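Local structure of diguanylate cyclase/phosphodiesterase (Caldicellulosiruptor saccharolyticus, 3MTK) at residues 13-25 with 79-91. The protein probably takes part in cyclic di-GMP turnover, this chain being the GGDEF domain of a longer protein that probably also hydrolyses cyclic di-GMP through its EAL domain. Residues are numbered along the deposited sequence; the frame is centred on the assembly and turned at random.
Sequences TGLPNKNSLIRWL and KAFKIGFDRFAII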
ATOM      1  N   THR A  13      11.118  -5.509   5.295  1.00 42.02           N
ATOM      2  CA  THR A  13      10.403  -4.394   5.891  1.00 42.46           C
ATOM      3  C   THR A  13       9.952  -4.579   7.332  1.00 42.40           C
ATOM      4  O   THR A  13       9.895  -3.619   8.097  1.00 42.65           O
ATOM      5  CB  THR A  13       9.170  -4.030   5.042  1.00 40.49           C
ATOM      6  OG1 THR A  13       8.651  -2.774   5.477  1.00 48.03           O
ATOM      7  CG2 THR A  13       8.088  -5.050   5.224  1.00 39.64           C
ATOM      8  N   GLY A  14       9.624  -5.803   7.706  1.00 41.94           N
ATOM      9  CA  GLY A  14       9.161  -6.023   9.058  1.00 43.20           C
ATOM     10  C   GLY A  14       7.660  -5.820   9.105  1.00 43.14           C
ATOM     11  O   GLY A  14       7.001  -6.138  10.092  1.00 44.21           O
ATOM     12  N   LEU A  15       7.105  -5.271   8.036  1.00 42.16           N
ATOM     13  CA  LEU A  15       5.667  -5.068   7.985  1.00 41.69           C
ATOM     14  C   LEU A  15       4.987  -6.418   7.832  1.00 41.78           C
ATOM     15  O   LEU A  15       5.591  -7.379   7.349  1.00 41.44           O
ATOM     16  CB  LEU A  15       5.289  -4.182   6.790  1.00 39.26           C
ATOM     17  CG  LEU A  15       5.025  -2.700   7.053  1.00 39.37           C
ATOM     18  CD1 LEU A  15       5.954  -2.197   8.142  1.00 39.09           C
ATOM     19  CD2 LEU A  15       5.221  -1.917   5.768  1.00 36.94           C
ATOM     20  N   PRO A  16       3.727  -6.519   8.273  1.00 40.60           N
ATOM     21  CA  PRO A  16       3.036  -7.801   8.124  1.00 40.94           C
ATOM     22  C   PRO A  16       2.838  -8.027   6.619  1.00 42.27           C
ATOM     23  O   PRO A  16       2.689  -7.063   5.860  1.00 42.26           O
ATOM     24  CB  PRO A  16       1.730  -7.587   8.898  1.00 40.20           C
ATOM     25  CG  PRO A  16       1.558  -6.089   8.943  1.00 39.14           C
ATOM     26  CD  PRO A  16       2.955  -5.572   9.094  1.00 39.16           C
ATOM     27  N   ASN A  17       2.843  -9.283   6.179  1.00 41.55           N
ATOM     28  CA  ASN A  17       2.710  -9.582   4.751  1.00 42.23           C
ATOM     29  C   ASN A  17       1.281  -9.800   4.265  1.00 43.68           C
ATOM     30  O   ASN A  17       0.325  -9.379   4.916  1.00 45.94           O
ATOM     31  CB  ASN A  17       3.575 -10.789   4.389  1.00 40.22           C
ATOM     32  CG  ASN A  17       3.131 -12.057   5.087  1.00 37.69           C
ATOM     33  OD1 ASN A  17       3.803 -13.085   5.015  1.00 39.03           O
ATOM     34  ND2 ASN A  17       2.000 -11.994   5.761  1.00 36.39           N
ATOM     35  N   LYS A  18       1.134 -10.455   3.118  1.00 43.77           N
ATOM     36  CA  LYS A  18      -0.196 -10.677   2.567  1.00 44.86           C
ATOM     37  C   LYS A  18      -1.047 -11.675   3.365  1.00 44.19           C
ATOM     38  O   LYS A  18      -2.273 -11.588   3.363  1.00 45.18           O
ATOM     39  CB  LYS A  18      -0.106 -11.102   1.101  1.00 44.81           C
ATOM     40  CG  LYS A  18      -1.463 -11.181   0.434  1.00 47.87           C
ATOM     41  CD  LYS A  18      -1.389 -11.654  -1.007  1.00 52.06           C
ATOM     42  CE  LYS A  18      -0.859 -10.575  -1.941  1.00 57.55           C
ATOM     43  NZ  LYS A  18      -1.141 -10.895  -3.384  1.00 59.00           N
ATOM     44  N   ASN A  19      -0.411 -12.617   4.049  1.00 43.46           N
ATOM     45  CA  ASN A  19      -1.166 -13.577   4.855  1.00 43.13           C
ATOM     46  C   ASN A  19      -1.817 -12.840   6.030  1.00 44.02           C
ATOM     47  O   ASN A  19      -2.994 -13.055   6.351  1.00 44.31           O
ATOM     48  CB  ASN A  19      -0.251 -14.682   5.389  1.00 39.27           C
ATOM     49  CG  ASN A  19       0.221 -15.619   4.299  1.00 37.50           C
ATOM     50  OD1 ASN A  19      -0.531 -15.944   3.384  1.00 34.30           O
ATOM     51  ND2 ASN A  19       1.467 -16.074   4.400  1.00 34.67           N
ATOM     52  N   SER A  20      -1.038 -11.970   6.666  1.00 44.01           N
ATOM     53  CA  SER A  20      -1.523 -11.184   7.783  1.00 44.48           C
ATOM     54  C   SER A  20      -2.630 -10.263   7.299  1.00 45.32           C
ATOM     55  O   SER A  20      -3.603 -10.036   8.011  1.00 47.04           O
ATOM     56  CB  SER A  20      -0.383 -10.375   8.388  1.00 44.57           C
ATOM     57  OG  SER A  20       0.683 -11.238   8.758  1.00 47.82           O
ATOM     58  N   LEU A  21      -2.486  -9.741   6.083  1.00 44.93           N
ATOM     59  CA  LEU A  21      -3.510  -8.867   5.517  1.00 44.18           C
ATOM     60  C   LEU A  21      -4.817  -9.640   5.417  1.00 45.06           C
ATOM     61  O   LEU A  21      -5.891  -9.107   5.704  1.00 47.04           O
ATOM     62  CB  LEU A  21      -3.120  -8.386   4.110  1.00 42.11           C
ATOM     63  CG  LEU A  21      -4.234  -7.686   3.314  1.00 38.71           C
ATOM     64  CD1 LEU A  21      -4.713  -6.469   4.090  1.00 36.80           C
ATOM     65  CD2 LEU A  21      -3.736  -7.263   1.939  1.00 37.16           C
ATOM     66  N   ILE A  22      -4.723 -10.897   5.000  1.00 44.24           N
ATOM     67  CA  ILE A  22      -5.904 -11.727   4.853  1.00 45.14           C
ATOM     68  C   ILE A  22      -6.621 -12.011   6.187  1.00 47.04           C
ATOM     69  O   ILE A  22      -7.842 -11.852   6.280  1.00 45.32           O
ATOM     70  CB  ILE A  22      -5.539 -13.033   4.143  1.00 43.82           C
ATOM     71  CG1 ILE A  22      -5.195 -12.719   2.682  1.00 42.04           C
ATOM     72  CG2 ILE A  22      -6.686 -14.034   4.254  1.00 42.38           C
ATOM     73  CD1 ILE A  22      -4.780 -13.928   1.857  1.00 40.76           C
ATOM     74  N   ARG A  23      -5.875 -12.422   7.209  1.00 48.81           N
ATOM     75  CA  ARG A  23      -6.487 -12.678   8.511  1.00 52.60           C
ATOM     76  C   ARG A  23      -7.234 -11.423   8.946  1.00 52.91           C
ATOM     77  O   ARG A  23      -8.434 -11.464   9.202  1.00 52.32           O
ATOM     78  CB  ARG A  23      -5.441 -13.004   9.584  1.00 53.12           C
ATOM     79  CG  ARG A  23      -4.883 -14.415   9.565  1.00 57.55           C
ATOM     80  CD  ARG A  23      -4.185 -14.724  10.896  1.00 61.35           C
ATOM     81  NE  ARG A  23      -3.367 -13.600  11.337  1.00 64.71           N
ATOM     82  CZ  ARG A  23      -2.714 -13.544  12.493  1.00 66.01           C
ATOM     83  NH1 ARG A  23      -2.781 -14.559  13.342  1.00 66.06           N
ATOM     84  NH2 ARG A  23      -1.991 -12.470  12.795  1.00 67.29           N
ATOM     85  N   TRP A  24      -6.516 -10.307   9.024  1.00 53.67           N
ATOM     86  CA  TRP A  24      -7.134  -9.064   9.443  1.00 56.19           C
ATOM     87  C   TRP A  24      -8.295  -8.651   8.557  1.00 54.04           C
ATOM     88  O   TRP A  24      -9.189  -7.952   9.012  1.00 55.12           O
ATOM     89  CB  TRP A  24      -6.096  -7.940   9.531  1.00 62.09           C
ATOM     90  CG  TRP A  24      -5.417  -7.869  10.884  1.00 70.03           C
ATOM     91  CD1 TRP A  24      -6.028  -7.840  12.113  1.00 72.07           C
ATOM     92  CD2 TRP A  24      -4.010  -7.778  11.138  1.00 72.79           C
ATOM     93  NE1 TRP A  24      -5.088  -7.736  13.110  1.00 73.23           N
ATOM     94  CE2 TRP A  24      -3.841  -7.695  12.541  1.00 74.75           C
ATOM     95  CE3 TRP A  24      -2.873  -7.758  10.318  1.00 75.33           C
ATOM     96  CZ2 TRP A  24      -2.578  -7.590  13.141  1.00 77.10           C
ATOM     97  CZ3 TRP A  24      -1.613  -7.652  10.915  1.00 77.53           C
ATOM     98  CH2 TRP A  24      -1.479  -7.569  12.314  1.00 78.12           C
ATOM     99  N   LEU A  25      -8.298  -9.084   7.300  1.00 51.06           N
ATOM    100  CA  LEU A  25      -9.405  -8.747   6.407  1.00 49.63           C
ATOM    101  C   LEU A  25     -10.656  -9.530   6.797  1.00 49.43           C
ATOM    102  O   LEU A  25     -11.735  -8.958   6.926  1.00 47.84           O
ATOM    103  CB  LEU A  25      -9.048  -9.046   4.950  1.00 47.74           C
ATOM    104  CG  LEU A  25      -8.383  -7.895   4.178  1.00 47.54           C
ATOM    105  CD1 LEU A  25      -7.981  -8.361   2.786  1.00 44.31           C
ATOM    106  CD2 LEU A  25      -9.347  -6.720   4.087  1.00 44.94           C
ATOM    107  N   LYS A  79      -3.548  -0.049   9.711  1.00 58.87           N
ATOM    108  CA  LYS A  79      -2.538  -1.076   9.479  1.00 56.68           C
ATOM    109  C   LYS A  79      -1.870  -0.943   8.121  1.00 53.92           C
ATOM    110  O   LYS A  79      -2.508  -0.573   7.130  1.00 53.41           O
ATOM    111  CB  LYS A  79      -3.174  -2.464   9.591  1.00 58.24           C
ATOM    112  CG  LYS A  79      -3.645  -2.826  10.986  1.00 59.66           C
ATOM    113  CD  LYS A  79      -2.466  -2.970  11.941  1.00 62.28           C
ATOM    114  CE  LYS A  79      -1.540  -4.113  11.521  1.00 63.20           C
ATOM    115  NZ  LYS A  79      -0.510  -4.447  12.557  1.00 63.80           N
ATOM    116  N   ALA A  80      -0.580  -1.257   8.086  1.00 49.78           N
ATOM    117  CA  ALA A  80       0.204  -1.188   6.862  1.00 47.56           C
ATOM    118  C   ALA A  80       0.848  -2.549   6.624  1.00 46.79           C
ATOM    119  O   ALA A  80       1.375  -3.158   7.555  1.00 47.43           O
ATOM    120  CB  ALA A  80       1.269  -0.113   6.990  1.00 45.99           C
ATOM    121  N   PHE A  81       0.808  -3.025   5.379  1.00 45.32           N
ATOM    122  CA  PHE A  81       1.383  -4.325   5.035  1.00 42.49           C
ATOM    123  C   PHE A  81       2.243  -4.292   3.784  1.00 41.46           C
ATOM    124  O   PHE A  81       2.078  -3.419   2.924  1.00 43.01           O
ATOM    125  CB  PHE A  81       0.271  -5.353   4.807  1.00 41.68           C
ATOM    126  CG  PHE A  81      -0.838  -5.282   5.810  1.00 41.34           C
ATOM    127  CD1 PHE A  81      -1.816  -4.294   5.721  1.00 40.81           C
ATOM    128  CD2 PHE A  81      -0.899  -6.187   6.860  1.00 41.56           C
ATOM    129  CE1 PHE A  81      -2.837  -4.209   6.664  1.00 39.09           C
ATOM    130  CE2 PHE A  81      -1.917  -6.110   7.815  1.00 41.50           C
ATOM    131  CZ  PHE A  81      -2.886  -5.121   7.715  1.00 40.93           C
ATOM    132  N   LYS A  82       3.160  -5.250   3.686  1.00 38.40           N
ATOM    133  CA  LYS A  82       4.009  -5.377   2.508  1.00 38.82           C
ATOM    134  C   LYS A  82       3.552  -6.680   1.870  1.00 38.56           C
ATOM    135  O   LYS A  82       3.854  -7.760   2.375  1.00 37.28           O
ATOM    136  CB  LYS A  82       5.485  -5.473   2.887  1.00 40.37           C
ATOM    137  CG  LYS A  82       6.410  -5.635   1.680  1.00 40.54           C
ATOM    138  CD  LYS A  82       6.493  -4.353   0.847  1.00 42.94           C
ATOM    139  CE  LYS A  82       7.264  -4.553  -0.460  1.00 43.10           C
ATOM    140  NZ  LYS A  82       8.602  -5.200  -0.301  1.00 44.60           N
ATOM    141  N   ILE A  83       2.828  -6.581   0.758  1.00 37.54           N
ATOM    142  CA  ILE A  83       2.289  -7.762   0.105  1.00 37.23           C
ATOM    143  C   ILE A  83       2.916  -8.174  -1.217  1.00 37.52           C
ATOM    144  O   ILE A  83       2.571  -9.209  -1.776  1.00 38.00           O
ATOM    145  CB  ILE A  83       0.778  -7.590  -0.110  1.00 37.79           C
ATOM    146  CG1 ILE A  83       0.512  -6.346  -0.959  1.00 35.02           C
ATOM    147  CG2 ILE A  83       0.080  -7.451   1.240  1.00 34.51           C
ATOM    148  CD1 ILE A  83      -0.955  -6.089  -1.195  1.00 37.00           C
ATOM    149  N   GLY A  84       3.834  -7.369  -1.723  1.00 39.66           N
ATOM    150  CA  GLY A  84       4.479  -7.697  -2.982  1.00 36.96           C
ATOM    151  C   GLY A  84       5.817  -6.998  -3.019  1.00 36.21           C
ATOM    152  O   GLY A  84       6.063  -6.094  -2.230  1.00 34.41           O
ATOM    153  N   PHE A  85       6.686  -7.430  -3.921  1.00 36.37           N
ATOM    154  CA  PHE A  85       8.007  -6.835  -4.065  1.00 35.68           C
ATOM    155  C   PHE A  85       7.922  -5.313  -4.130  1.00 35.57           C
ATOM    156  O   PHE A  85       8.708  -4.610  -3.491  1.00 35.29           O
ATOM    157  CB  PHE A  85       8.664  -7.372  -5.339  1.00 37.61           C
ATOM    158  CG  PHE A  85       9.690  -6.450  -5.925  1.00 39.23           C
ATOM    159  CD1 PHE A  85      10.900  -6.227  -5.271  1.00 41.08           C
ATOM    160  CD2 PHE A  85       9.430  -5.775  -7.108  1.00 39.09           C
ATOM    161  CE1 PHE A  85      11.840  -5.338  -5.789  1.00 43.04           C
ATOM    162  CE2 PHE A  85      10.357  -4.884  -7.640  1.00 40.18           C
ATOM    163  CZ  PHE A  85      11.565  -4.664  -6.980  1.00 43.82           C
ATOM    164  N   ASP A  86       6.953  -4.815  -4.899  1.00 36.26           N
ATOM    165  CA  ASP A  86       6.770  -3.376  -5.088  1.00 36.18           C
ATOM    166  C   ASP A  86       5.399  -2.870  -4.660  1.00 35.63           C
ATOM    167  O   ASP A  86       4.964  -1.810  -5.111  1.00 32.64           O
ATOM    168  CB  ASP A  86       6.962  -3.032  -6.563  1.00 34.75           C
ATOM    169  CG  ASP A  86       5.912  -3.671  -7.446  1.00 37.54           C
ATOM    170  OD1 ASP A  86       5.072  -4.422  -6.904  1.00 36.04           O
ATOM    171  OD2 ASP A  86       5.917  -3.429  -8.679  1.00 38.12           O
ATOM    172  N   ARG A  87       4.721  -3.601  -3.784  1.00 33.48           N
ATOM    173  CA  ARG A  87       3.384  -3.188  -3.407  1.00 31.75           C
ATOM    174  C   ARG A  87       3.070  -3.248  -1.932  1.00 31.47           C
ATOM    175  O   ARG A  87       3.426  -4.205  -1.255  1.00 29.37           O
ATOM    176  CB  ARG A  87       2.367  -4.029  -4.183  1.00 35.39           C
ATOM    177  CG  ARG A  87       0.936  -3.893  -3.704  1.00 35.44           C
ATOM    178  CD  ARG A  87       0.024  -4.784  -4.522  1.00 38.07           C
ATOM    179  NE  ARG A  87       0.125  -4.513  -5.958  1.00 37.45           N
ATOM    180  CZ  ARG A  87      -0.714  -5.005  -6.864  1.00 37.90           C
ATOM    181  NH1 ARG A  87      -1.711  -5.792  -6.483  1.00 38.05           N
ATOM    182  NH2 ARG A  87      -0.569  -4.705  -8.150  1.00 36.58           N
ATOM    183  N   PHE A  88       2.384  -2.214  -1.446  1.00 31.30           N
ATOM    184  CA  PHE A  88       1.997  -2.125  -0.041  1.00 32.38           C
ATOM    185  C   PHE A  88       0.481  -2.086   0.052  1.00 33.75           C
ATOM    186  O   PHE A  88      -0.198  -1.774  -0.931  1.00 33.57           O
ATOM    187  CB  PHE A  88       2.553  -0.851   0.602  1.00 29.96           C
ATOM    188  CG  PHE A  88       4.046  -0.834   0.753  1.00 30.28           C
ATOM    189  CD1 PHE A  88       4.643  -1.252   1.936  1.00 30.20           C
ATOM    190  CD2 PHE A  88       4.860  -0.340  -0.268  1.00 30.41           C
ATOM    191  CE1 PHE A  88       6.037  -1.174   2.113  1.00 28.76           C
ATOM    192  CE2 PHE A  88       6.241  -0.258  -0.103  1.00 31.84           C
ATOM    193  CZ  PHE A  88       6.830  -0.679   1.101  1.00 28.61           C
ATOM    194  N   ALA A  89      -0.036  -2.396   1.241  1.00 35.48           N
ATOM    195  CA  ALA A  89      -1.478  -2.389   1.502  1.00 35.70           C
ATOM    196  C   ALA A  89      -1.794  -1.688   2.824  1.00 36.35           C
ATOM    197  O   ALA A  89      -1.026  -1.766   3.782  1.00 34.38           O
ATOM    198  CB  ALA A  89      -2.014  -3.817   1.539  1.00 33.83           C
ATOM    199  N   ILE A  90      -2.924  -1.001   2.871  1.00 39.13           N
ATOM    200  CA  ILE A  90      -3.330  -0.319   4.087  1.00 43.23           C
ATOM    201  C   ILE A  90      -4.789  -0.600   4.407  1.00 46.36           C
ATOM    202  O   ILE A  90      -5.627  -0.709   3.509  1.00 46.41           O
ATOM    203  CB  ILE A  90      -3.196   1.217   3.974  1.00 45.02           C
ATOM    204  CG1 ILE A  90      -1.777   1.615   3.560  1.00 46.12           C
ATOM    205  CG2 ILE A  90      -3.567   1.856   5.313  1.00 43.55           C
ATOM    206  CD1 ILE A  90      -0.726   1.345   4.608  1.00 49.83           C
ATOM    207  N   ILE A  91      -5.080  -0.743   5.694  1.00 49.37           N
ATOM    208  CA  ILE A  91      -6.445  -0.931   6.153  1.00 50.85           C
ATOM    209  C   ILE A  91      -6.659   0.374   6.888  1.00 54.28           C
ATOM    210  O   ILE A  91      -5.898   0.689   7.802  1.00 54.98           O
ATOM    211  CB  ILE A  91      -6.587  -2.040   7.198  1.00 49.50           C
ATOM    212  CG1 ILE A  91      -6.092  -3.379   6.642  1.00 50.17           C
ATOM    213  CG2 ILE A  91      -8.037  -2.121   7.642  1.00 47.11           C
ATOM    214  CD1 ILE A  91      -6.886  -3.902   5.495  1.00 49.39           C
TER
HETATM  215  O   HOH W   1      -1.387  -8.417  -4.495  1.00 51.90           O
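Leu21 projects from helix 18-25 like a two-pronged knob into the hollow formed by Phe81, Ile83, Ala89 and Ile91 of the hairpin. Its CG, anti to the backbone N (chi1 169°), carries both methyls there. CD1 lies over one face of the Phe81 ring, 4.1 Å from the centroid, and touches Ile91 CD1 at 3.6 Å; CD2 drops between Ala89 CB and Ile83 CG2. Leu25 CD2 widens the patch on Ile91. Pro16 fits obliquely against Phe81, and Trp24 stands obliquely beside the same ring, centroids 5.6 Å apart and planes at 57°. Farther out, Lys79, bent at chi2 and chi3, folds back to lay CE over one face of the indole, 3.8 Å from the centroid of the six-membered ring. Before the helix, Leu15 CD2 abuts the edge of Phe88 (Phe88 CE1 at 3.8 Å). Here the loop runs beside 79-84, an outermost strand of the sheet, and Lys82 N donates to Pro16 O (2.9 Å). One residue on, at the helix start, Lys18 rests its CB on Ile83 CG2, while NZ reaches a water at 2.7 Å that is weakly linked to Arg87 NH1, which pairs with Asp145. The hairpin, with a classic bulge where Ile83 and Gly84 face Arg87, carries GFDRF where the family motif reads GGDEF, consistent with lost cyclase activity. One backbone bond sets the loop against the strand; otherwise apolar fit mainly holds the helix.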